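Local coordinates for ribonucleoside-diphosphate reductase subunit beta (Streptococcus sanguinis, PDB 4N83), which is the small, dimanganese-carrying subunit of a ribonucleotide reductase and probably helps convert ribonucleoside diphosphates into the deoxyribonucleotides needed for DNA synthesis, at residues V81-A84 / H85-A88. Sequence-based numbering, arbitrary orientation.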
ATOM      1  N   VAL A  81      -2.324  15.492  -1.944  1.00 87.50           N
ATOM      2  CA  VAL A  81      -2.247  14.892  -3.278  1.00 85.37           C
ATOM      3  C   VAL A  81      -2.699  15.880  -4.356  1.00 84.72           C
ATOM      4  O   VAL A  81      -3.594  16.694  -4.125  1.00 86.73           O
ATOM      5  CB  VAL A  81      -3.075  13.575  -3.328  1.00 84.69           C
ATOM      6  CG1 VAL A  81      -3.966  13.490  -4.564  1.00 83.86           C
ATOM      7  CG2 VAL A  81      -2.152  12.369  -3.239  1.00 83.63           C
ATOM      8  N   ARG A  82      -2.072  15.795  -5.529  1.00 82.13           N
ATOM      9  CA  ARG A  82      -2.423  16.637  -6.673  1.00 81.11           C
ATOM     10  C   ARG A  82      -3.374  15.889  -7.603  1.00 79.40           C
ATOM     11  O   ARG A  82      -4.479  16.357  -7.879  1.00 79.99           O
ATOM     12  CB  ARG A  82      -1.165  17.062  -7.438  1.00 80.22           C
ATOM     13  CG  ARG A  82      -0.112  17.746  -6.578  1.00 81.11           C
ATOM     14  CD  ARG A  82       1.085  18.182  -7.405  1.00 80.92           C
ATOM     15  NE  ARG A  82       0.754  19.265  -8.332  1.00 82.13           N
ATOM     16  CZ  ARG A  82       0.761  20.567  -8.036  1.00 83.56           C
ATOM     17  NH1 ARG A  82       1.084  20.999  -6.819  1.00 84.56           N
ATOM     18  NH2 ARG A  82       0.440  21.452  -8.975  1.00 83.95           N
ATOM     19  N   THR A  83      -2.934  14.725  -8.075  1.00 77.12           N
ATOM     20  CA  THR A  83      -3.717  13.895  -8.989  1.00 75.82           C
ATOM     21  C   THR A  83      -4.201  12.639  -8.270  1.00 74.98           C
ATOM     22  O   THR A  83      -3.581  12.197  -7.307  1.00 75.25           O
ATOM     23  CB  THR A  83      -2.880  13.469 -10.214  1.00 74.60           C
ATOM     24  OG1 THR A  83      -1.944  12.451  -9.834  1.00 73.35           O
ATOM     25  CG2 THR A  83      -2.124  14.658 -10.798  1.00 74.54           C
ATOM     26  N   ALA A  84      -5.296  12.057  -8.754  1.00 74.12           N
ATOM     27  CA  ALA A  84      -5.835  10.820  -8.178  1.00 73.45           C
ATOM     28  C   ALA A  84      -4.820   9.679  -8.245  1.00 71.71           C
ATOM     29  O   ALA A  84      -4.752   8.840  -7.346  1.00 71.64           O
ATOM     30  CB  ALA A  84      -7.118  10.419  -8.889  1.00 73.73           C
ATOM     31  N   HIS A  85      -4.024   9.676  -9.312  1.00 70.43           N
ATOM     32  CA  HIS A  85      -3.040   8.624  -9.566  1.00 68.79           C
ATOM     33  C   HIS A  85      -1.892   8.694  -8.566  1.00 68.95           C
ATOM     34  O   HIS A  85      -1.329   7.668  -8.189  1.00 68.61           O
ATOM     35  CB  HIS A  85      -2.494   8.738 -10.994  1.00 67.31           C
ATOM     36  CG  HIS A  85      -3.539   9.073 -12.013  1.00 67.04           C
ATOM     37  ND1 HIS A  85      -3.726  10.351 -12.491  1.00 67.24           N
ATOM     38  CD2 HIS A  85      -4.468   8.302 -12.627  1.00 66.92           C
ATOM     39  CE1 HIS A  85      -4.717  10.352 -13.364  1.00 67.59           C
ATOM     40  NE2 HIS A  85      -5.184   9.121 -13.464  1.00 67.40           N
ATOM     41  N   GLU A  86      -1.554   9.909  -8.143  1.00 69.88           N
ATOM     42  CA  GLU A  86      -0.529  10.132  -7.124  1.00 69.83           C
ATOM     43  C   GLU A  86      -0.870   9.433  -5.808  1.00 70.08           C
ATOM     44  O   GLU A  86       0.011   8.885  -5.149  1.00 69.45           O
ATOM     45  CB  GLU A  86      -0.339  11.635  -6.889  1.00 70.77           C
ATOM     46  CG  GLU A  86       0.742  11.992  -5.881  1.00 71.30           C
ATOM     47  CD  GLU A  86       1.011  13.485  -5.800  1.00 72.23           C
ATOM     48  OE1 GLU A  86       0.342  14.260  -6.517  1.00 72.97           O
ATOM     49  OE2 GLU A  86       1.896  13.886  -5.016  1.00 72.65           O
ATOM     50  N   GLU A  87      -2.146   9.453  -5.429  1.00 71.10           N
ATOM     51  CA  GLU A  87      -2.594   8.769  -4.218  1.00 72.00           C
ATOM     52  C   GLU A  87      -2.405   7.261  -4.354  1.00 70.89           C
ATOM     53  O   GLU A  87      -1.986   6.597  -3.406  1.00 70.82           O
ATOM     54  CB  GLU A  87      -4.057   9.104  -3.902  1.00 73.85           C
ATOM     55  CG  GLU A  87      -4.509   8.626  -2.525  1.00 75.29           C
ATOM     56  CD  GLU A  87      -5.709   9.382  -1.970  1.00 77.18           C
ATOM     57  OE1 GLU A  87      -6.181  10.343  -2.616  1.00 77.87           O
ATOM     58  OE2 GLU A  87      -6.182   9.014  -0.874  1.00 78.17           O
ATOM     59  N   ALA A  88      -2.704   6.729  -5.538  1.00 70.47           N
ATOM     60  CA  ALA A  88      -2.464   5.314  -5.836  1.00 69.73           C
ATOM     61  C   ALA A  88      -0.975   4.977  -5.727  1.00 68.34           C
ATOM     62  O   ALA A  88      -0.604   3.977  -5.112  1.00 68.08           O
ATOM     63  CB  ALA A  88      -2.992   4.960  -7.219  1.00 69.30           C
TER
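T83 meets E86 where the loop after helix 49-78 gives way to helix 84-111; T83, its backbone still extended (psi 155°), is the N-cap. The helix's own bonding begins weakly, A88 N lying 3.5 Å from A84 O. E86 N likewise has a weak bond to T83 O, but a straighter one, 3.1 Å long, to T83 OG1. A chi1 of 74° sets this hydroxyl between the backbone N and the carbonyl carbon of T83, facing the amide; D18 of helix 16-27 holds the same oxygen. E86 ties the helix back to the loop. Its extended side chain, with CG anti to the backbone N (chi1 -178°), takes OE1 to within 3.0 Å of R82 N, which approaches from above the carboxylate plane. A capping box would need T83 N as the donor; here the bond falls one residue earlier. The R82 guanidinium leads away to a salt bridge with E208. On the loop side, V81 CG2 packs 3.8 Å from E87 CB, while the H85 ring turns an edge near T83 OG1 and its NE2 bonds to N9 O. Helix 84-111 further along carries the manganese ligands E97 and H100, and the E86 side chain is about 12 Å from a manganese ion. One bond thus caps the E86 amide and another grips that of R82; the R82 N-H, the helix N-terminus and, weakly and at long range, K201 would probably help stabilise the E86 carboxylate's negative charge.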